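HI1317 (Haemophilus influenzae, PDB 1JOV) probably interconverts the alpha and beta anomers of D-glucose 6-phosphate. Local coordinates at residues Lys2-Leu13 with Val16-Lys27. Sequence-based numbering, arbitrary orientation.
Sequences KTTLLKTLTPEL and VQHNDIPVLHLK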
ATOM      1  N   LYS A   2       2.301 -19.598 -11.639  1.00 35.54           N
ATOM      2  CA  LYS A   2       2.663 -20.869 -11.005  1.00 29.88           C
ATOM      3  C   LYS A   2       3.032 -20.617  -9.579  1.00 31.36           C
ATOM      4  O   LYS A   2       3.811 -19.667  -9.318  1.00 31.49           O
ATOM      5  CB  LYS A   2       3.903 -21.493 -11.677  1.00 40.53           C
ATOM      6  CG  LYS A   2       3.700 -21.986 -13.132  1.00 51.01           C
ATOM      7  CD  LYS A   2       4.189 -21.006 -14.217  1.00 72.14           C
ATOM      8  CE  LYS A   2       3.828 -21.549 -15.616  1.00 76.12           C
ATOM      9  NZ  LYS A   2       4.934 -21.495 -16.597  1.00 63.18           N
ATOM     10  N   THR A   3       2.531 -21.440  -8.682  1.00 25.99           N
ATOM     11  CA  THR A   3       2.898 -21.306  -7.293  1.00 26.11           C
ATOM     12  C   THR A   3       3.434 -22.640  -6.771  1.00 28.20           C
ATOM     13  O   THR A   3       3.002 -23.709  -7.191  1.00 25.02           O
ATOM     14  CB  THR A   3       1.668 -20.912  -6.446  1.00 26.75           C
ATOM     15  OG1 THR A   3       0.635 -21.877  -6.642  1.00 25.11           O
ATOM     16  CG2 THR A   3       1.161 -19.541  -6.846  1.00 23.70           C
ATOM     17  N   THR A   4       4.379 -22.565  -5.833  0.50 26.98           N
ATOM     18  CA  THR A   4       5.023 -23.681  -5.126  0.50 21.71           C
ATOM     19  C   THR A   4       5.164 -23.397  -3.631  0.50 29.04           C
ATOM     20  O   THR A   4       5.446 -22.267  -3.238  0.50 26.78           O
ATOM     21  CB  THR A   4       6.374 -23.860  -5.782  0.50 34.44           C
ATOM     22  OG1 THR A   4       6.205 -23.607  -7.166  0.50 23.71           O
ATOM     23  CG2 THR A   4       6.716 -25.333  -5.887  0.50 32.95           C
ATOM     24  N   LEU A   5       4.928 -24.384  -2.781  1.00 26.14           N
ATOM     25  CA  LEU A   5       5.147 -24.198  -1.353  1.00 31.68           C
ATOM     26  C   LEU A   5       6.619 -24.215  -1.016  1.00 34.35           C
ATOM     27  O   LEU A   5       7.314 -25.201  -1.303  1.00 31.09           O
ATOM     28  CB  LEU A   5       4.453 -25.287  -0.542  1.00 30.42           C
ATOM     29  CG  LEU A   5       4.597 -25.165   0.999  1.00 32.91           C
ATOM     30  CD1 LEU A   5       3.968 -23.918   1.580  1.00 26.04           C
ATOM     31  CD2 LEU A   5       3.986 -26.382   1.680  1.00 29.92           C
ATOM     32  N   LEU A   6       7.102 -23.156  -0.356  1.00 22.36           N
ATOM     33  CA  LEU A   6       8.485 -23.042   0.015  1.00 21.33           C
ATOM     34  C   LEU A   6       8.730 -23.392   1.434  1.00 20.17           C
ATOM     35  O   LEU A   6       9.785 -23.992   1.733  1.00 27.88           O
ATOM     36  CB  LEU A   6       9.070 -21.621  -0.265  1.00 24.21           C
ATOM     37  CG  LEU A   6       9.186 -21.037  -1.698  1.00 27.95           C
ATOM     38  CD1 LEU A   6       9.716 -19.572  -1.853  1.00 23.51           C
ATOM     39  CD2 LEU A   6      10.069 -21.936  -2.587  1.00 36.00           C
ATOM     40  N   LYS A   7       7.799 -23.029   2.310  1.00 26.34           N
ATOM     41  CA  LYS A   7       8.003 -23.289   3.724  1.00 23.34           C
ATOM     42  C   LYS A   7       6.771 -23.008   4.516  1.00 27.90           C
ATOM     43  O   LYS A   7       5.974 -22.156   4.169  1.00 25.56           O
ATOM     44  CB  LYS A   7       9.170 -22.392   4.275  1.00 23.81           C
ATOM     45  CG  LYS A   7       9.759 -22.865   5.567  1.00 27.11           C
ATOM     46  CD  LYS A   7      10.589 -24.169   5.170  1.00 35.42           C
ATOM     47  CE  LYS A   7      11.962 -24.077   5.759  1.00 72.87           C
ATOM     48  NZ  LYS A   7      12.885 -25.035   5.110  1.00 67.48           N
ATOM     49  N   THR A   8       6.522 -23.986   5.417  1.00 23.92           N
ATOM     50  CA  THR A   8       5.412 -24.028   6.349  1.00 24.24           C
ATOM     51  C   THR A   8       6.027 -23.449   7.617  1.00 31.69           C
ATOM     52  O   THR A   8       6.682 -24.183   8.350  1.00 27.74           O
ATOM     53  CB  THR A   8       4.846 -25.421   6.664  1.00 21.78           C
ATOM     54  OG1 THR A   8       4.403 -26.039   5.453  1.00 28.29           O
ATOM     55  CG2 THR A   8       3.677 -25.312   7.638  1.00 29.47           C
ATOM     56  N   LEU A   9       5.815 -22.174   7.891  1.00 25.91           N
ATOM     57  CA  LEU A   9       6.358 -21.603   9.115  1.00 27.90           C
ATOM     58  C   LEU A   9       5.510 -22.045  10.317  1.00 31.29           C
ATOM     59  O   LEU A   9       6.065 -22.543  11.334  1.00 28.95           O
ATOM     60  CB  LEU A   9       6.515 -20.062   9.064  1.00 22.35           C
ATOM     61  CG  LEU A   9       7.455 -19.477   8.024  1.00 26.89           C
ATOM     62  CD1 LEU A   9       6.833 -19.605   6.608  1.00 25.96           C
ATOM     63  CD2 LEU A   9       7.660 -18.014   8.390  1.00 22.06           C
ATOM     64  N   THR A  10       4.190 -21.848  10.214  1.00 27.27           N
ATOM     65  CA  THR A  10       3.223 -22.401  11.201  1.00 25.55           C
ATOM     66  C   THR A  10       2.041 -22.902  10.398  1.00 25.64           C
ATOM     67  O   THR A  10       2.007 -22.690   9.184  1.00 24.83           O
ATOM     68  CB  THR A  10       2.704 -21.367  12.234  1.00 28.92           C
ATOM     69  OG1 THR A  10       1.667 -20.575  11.623  1.00 30.73           O
ATOM     70  CG2 THR A  10       3.844 -20.460  12.706  1.00 27.78           C
ATOM     71  N   PRO A  11       1.059 -23.553  11.028  1.00 24.68           N
ATOM     72  CA  PRO A  11      -0.140 -23.995  10.297  1.00 28.77           C
ATOM     73  C   PRO A  11      -0.873 -22.838   9.661  1.00 29.93           C
ATOM     74  O   PRO A  11      -1.542 -23.095   8.651  1.00 36.65           O
ATOM     75  CB  PRO A  11      -1.026 -24.651  11.393  1.00 38.30           C
ATOM     76  CG  PRO A  11      -0.026 -25.097  12.432  1.00 33.95           C
ATOM     77  CD  PRO A  11       1.032 -23.976  12.448  1.00 45.07           C
ATOM     78  N   GLU A  12      -0.714 -21.624  10.204  1.00 25.27           N
ATOM     79  CA  GLU A  12      -1.432 -20.476   9.697  1.00 26.61           C
ATOM     80  C   GLU A  12      -0.574 -19.592   8.769  1.00 29.07           C
ATOM     81  O   GLU A  12      -1.120 -18.683   8.142  1.00 27.60           O
ATOM     82  CB  GLU A  12      -1.966 -19.696  10.894  1.00 26.60           C
ATOM     83  CG  GLU A  12      -3.011 -20.585  11.641  1.00 28.85           C
ATOM     84  CD  GLU A  12      -3.403 -20.071  12.979  1.00 47.46           C
ATOM     85  OE1 GLU A  12      -2.480 -19.672  13.711  1.00 38.65           O
ATOM     86  OE2 GLU A  12      -4.623 -20.074  13.284  1.00 44.18           O
ATOM     87  N   LEU A  13       0.712 -19.911   8.581  1.00 27.78           N
ATOM     88  CA  LEU A  13       1.619 -18.980   7.852  1.00 23.86           C
ATOM     89  C   LEU A  13       2.529 -19.768   6.962  1.00 19.42           C
ATOM     90  O   LEU A  13       3.402 -20.513   7.467  1.00 25.42           O
ATOM     91  CB  LEU A  13       2.485 -18.220   8.831  1.00 27.88           C
ATOM     92  CG  LEU A  13       3.240 -17.015   8.319  1.00 22.54           C
ATOM     93  CD1 LEU A  13       2.352 -16.004   7.667  1.00 19.56           C
ATOM     94  CD2 LEU A  13       3.968 -16.388   9.549  1.00 27.38           C
ATOM     95  N   VAL A  16       5.096 -19.149  -0.014  1.00 23.54           N
ATOM     96  CA  VAL A  16       4.695 -19.715  -1.330  1.00 21.78           C
ATOM     97  C   VAL A  16       5.284 -18.868  -2.415  1.00 28.62           C
ATOM     98  O   VAL A  16       5.158 -17.627  -2.433  1.00 26.22           O
ATOM     99  CB  VAL A  16       3.194 -19.764  -1.414  1.00 19.89           C
ATOM    100  CG1 VAL A  16       2.653 -20.102  -2.911  1.00 24.40           C
ATOM    101  CG2 VAL A  16       2.490 -20.502  -0.272  1.00 20.09           C
ATOM    102  N   GLN A  17       5.939 -19.503  -3.373  0.50 24.21           N
ATOM    103  CA  GLN A  17       6.587 -18.802  -4.473  0.50 20.49           C
ATOM    104  C   GLN A  17       5.625 -18.511  -5.590  0.50 25.71           C
ATOM    105  O   GLN A  17       5.047 -19.459  -6.122  0.50 30.76           O
ATOM    106  CB  GLN A  17       7.673 -19.722  -5.032  0.50 26.75           C
ATOM    107  CG  GLN A  17       8.269 -19.118  -6.256  0.50 24.49           C
ATOM    108  CD  GLN A  17       9.755 -19.434  -6.445  0.50 29.30           C
ATOM    109  OE1 GLN A  17      10.374 -20.120  -5.625  0.50 39.77           O
ATOM    110  NE2 GLN A  17      10.332 -18.911  -7.528  0.50 42.43           N
ATOM    111  N   HIS A  18       5.379 -17.256  -5.947  1.00 20.98           N
ATOM    112  CA  HIS A  18       4.494 -16.902  -7.057  1.00 25.73           C
ATOM    113  C   HIS A  18       5.382 -16.498  -8.202  1.00 24.91           C
ATOM    114  O   HIS A  18       6.040 -15.438  -8.251  1.00 23.84           O
ATOM    115  CB  HIS A  18       3.541 -15.778  -6.710  1.00 22.02           C
ATOM    116  CG  HIS A  18       2.564 -16.143  -5.670  1.00 18.76           C
ATOM    117  ND1 HIS A  18       1.209 -15.976  -5.897  1.00 25.09           N
ATOM    118  CD2 HIS A  18       2.695 -16.599  -4.410  1.00 19.77           C
ATOM    119  CE1 HIS A  18       0.551 -16.285  -4.785  1.00 28.24           C
ATOM    120  NE2 HIS A  18       1.424 -16.703  -3.884  1.00 22.65           N
ATOM    121  N   ASN A  19       5.447 -17.366  -9.218  0.70 29.68           N
ATOM    122  CA  ASN A  19       6.388 -17.143 -10.316  0.70 23.49           C
ATOM    123  C   ASN A  19       7.793 -16.985  -9.725  0.70 31.93           C
ATOM    124  O   ASN A  19       8.340 -17.919  -9.085  0.70 30.85           O
ATOM    125  CB  ASN A  19       6.014 -16.007 -11.259  0.70 28.16           C
ATOM    126  CG  ASN A  19       4.802 -16.337 -12.099  0.70 30.55           C
ATOM    127  OD1 ASN A  19       4.445 -17.518 -12.227  0.70 37.40           O
ATOM    128  ND2 ASN A  19       4.108 -15.306 -12.619  0.70 30.13           N
ATOM    129  N   ASP A  20       8.361 -15.820  -9.872  1.00 28.12           N
ATOM    130  CA  ASP A  20       9.722 -15.516  -9.352  1.00 30.36           C
ATOM    131  C   ASP A  20       9.811 -15.087  -7.878  1.00 27.22           C
ATOM    132  O   ASP A  20      10.886 -15.133  -7.282  1.00 29.62           O
ATOM    133  CB  ASP A  20      10.302 -14.339 -10.143  1.00 27.03           C
ATOM    134  CG  ASP A  20      10.786 -14.741 -11.521  1.00 51.58           C
ATOM    135  OD1 ASP A  20      10.847 -15.955 -11.801  1.00 38.11           O
ATOM    136  OD2 ASP A  20      11.110 -13.846 -12.316  1.00 51.46           O
ATOM    137  N   ILE A  21       8.721 -14.631  -7.271  1.00 26.09           N
ATOM    138  CA  ILE A  21       8.752 -13.970  -5.987  1.00 25.64           C
ATOM    139  C   ILE A  21       8.115 -14.733  -4.799  1.00 17.95           C
ATOM    140  O   ILE A  21       7.002 -15.248  -4.919  1.00 21.63           O
ATOM    141  CB  ILE A  21       7.975 -12.661  -6.166  1.00 22.61           C
ATOM    142  CG1 ILE A  21       8.721 -11.620  -7.014  1.00 25.11           C
ATOM    143  CG2 ILE A  21       7.626 -12.082  -4.792  1.00 20.23           C
ATOM    144  CD1 ILE A  21       7.837 -10.510  -7.523  1.00 31.01           C
ATOM    145  N   PRO A  22       8.804 -14.805  -3.650  1.00 18.70           N
ATOM    146  CA  PRO A  22       8.261 -15.510  -2.466  1.00 19.49           C
ATOM    147  C   PRO A  22       7.222 -14.630  -1.777  1.00 22.12           C
ATOM    148  O   PRO A  22       7.481 -13.396  -1.654  1.00 21.38           O
ATOM    149  CB  PRO A  22       9.494 -15.745  -1.606  1.00 20.08           C
ATOM    150  CG  PRO A  22      10.552 -14.917  -2.219  1.00 25.67           C
ATOM    151  CD  PRO A  22      10.137 -14.246  -3.414  1.00 27.35           C
ATOM    152  N   VAL A  23       6.117 -15.215  -1.403  1.00 23.27           N
ATOM    153  CA  VAL A  23       4.988 -14.535  -0.807  1.00 23.05           C
ATOM    154  C   VAL A  23       4.518 -15.271   0.430  1.00 25.80           C
ATOM    155  O   VAL A  23       4.212 -16.466   0.406  1.00 22.60           O
ATOM    156  CB  VAL A  23       3.811 -14.392  -1.830  1.00 22.63           C
ATOM    157  CG1 VAL A  23       2.601 -13.705  -1.183  1.00 18.87           C
ATOM    158  CG2 VAL A  23       4.288 -13.639  -3.054  1.00 21.84           C
ATOM    159  N   LEU A  24       4.398 -14.573   1.558  1.00 16.78           N
ATOM    160  CA  LEU A  24       3.817 -15.208   2.687  1.00 20.79           C
ATOM    161  C   LEU A  24       2.330 -15.235   2.562  1.00 22.43           C
ATOM    162  O   LEU A  24       1.703 -14.194   2.224  1.00 20.93           O
ATOM    163  CB  LEU A  24       4.138 -14.428   3.966  1.00 20.68           C
ATOM    164  CG  LEU A  24       5.493 -14.524   4.458  1.00 17.92           C
ATOM    165  CD1 LEU A  24       5.768 -13.452   5.540  1.00 21.81           C
ATOM    166  CD2 LEU A  24       5.639 -15.904   5.079  1.00 21.79           C
ATOM    167  N   HIS A  25       1.737 -16.385   2.909  1.00 19.11           N
ATOM    168  CA  HIS A  25       0.296 -16.513   3.002  1.00 20.23           C
ATOM    169  C   HIS A  25      -0.136 -16.709   4.475  1.00 24.28           C
ATOM    170  O   HIS A  25       0.285 -17.653   5.131  1.00 26.15           O
ATOM    171  CB  HIS A  25      -0.207 -17.752   2.252  1.00 21.87           C
ATOM    172  CG  HIS A  25      -0.037 -17.720   0.731  1.00 21.32           C
ATOM    173  ND1 HIS A  25      -0.880 -18.386  -0.125  1.00 38.60           N
ATOM    174  CD2 HIS A  25       0.885 -17.087  -0.028  1.00 21.92           C
ATOM    175  CE1 HIS A  25      -0.507 -18.178  -1.376  1.00 30.06           C
ATOM    176  NE2 HIS A  25       0.571 -17.391  -1.342  1.00 26.21           N
ATOM    177  N   LEU A  26      -0.982 -15.827   4.994  1.00 21.31           N
ATOM    178  CA  LEU A  26      -1.528 -15.933   6.326  1.00 19.60           C
ATOM    179  C   LEU A  26      -3.034 -16.314   6.246  1.00 24.77           C
ATOM    180  O   LEU A  26      -3.809 -15.691   5.477  1.00 24.07           O
ATOM    181  CB  LEU A  26      -1.466 -14.542   6.880  1.00 20.99           C
ATOM    182  CG  LEU A  26      -2.056 -14.520   8.279  1.00 20.94           C
ATOM    183  CD1 LEU A  26      -1.266 -15.356   9.283  1.00 29.21           C
ATOM    184  CD2 LEU A  26      -2.211 -13.038   8.767  1.00 26.78           C
ATOM    185  N   LYS A  27      -3.443 -17.362   6.977  1.00 24.16           N
ATOM    186  CA  LYS A  27      -4.864 -17.725   7.107  1.00 22.59           C
ATOM    187  C   LYS A  27      -5.162 -17.954   8.573  1.00 25.87           C
ATOM    188  O   LYS A  27      -4.644 -18.910   9.172  1.00 28.39           O
ATOM    189  CB  LYS A  27      -5.195 -18.985   6.328  1.00 30.67           C
ATOM    190  CG  LYS A  27      -5.211 -18.703   4.867  1.00 32.50           C
ATOM    191  CD  LYS A  27      -5.662 -19.959   4.056  1.00 41.34           C
ATOM    192  CE  LYS A  27      -5.606 -19.702   2.542  1.00 60.15           C
ATOM    193  NZ  LYS A  27      -4.370 -18.943   2.122  1.00 41.82           N
TER
HETATM  194  O   HOH W   1       6.464 -21.135  -8.401  1.00 36.94           O
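T4 and Q17 form the antiparallel hydrogen-bonded pair that ties edge strand 3-10 to its hairpin partner: Q17 N reaches T4 O at 2.8 Å, and T4 N returns a longer bond to Q17 O. At the hairpin's open end N19 continues the pairing with K2: its backbone N bonds K2 O, while its OD1 receives K2 N at 3.0 Å, almost straight at 174°; OD1 also accepts from M1 N. Asparagine suits this second position of the type II' turn H18-I21, tolerating positive phi (55°) better than most residues, and its short amide can stand in for a backbone carbonyl. K27 N donates to E12 O (2.9 Å), joining the turn that leads into strand 13-18 to strand 21-28. H18 NE2 shares a 2.8 Å hydrogen bond with H25 NE2.

Apolar side chains meet on both faces. T3 sets CG2 beside its backbone N (OG1 at chi1 56°), laying the methyl over the H18 ring, 3.8 Å from the centroid, a CH-pi contact. L6 CD1 reaches past Q17 to P22 CB (3.8 Å) on strand 21-28; L13 CD1 meets L26 CD1 at 4.0 Å.

Backbone bonds, extended by the N19 amide, thus hold the edge strand, whose largely exposed side chains add contacts beyond.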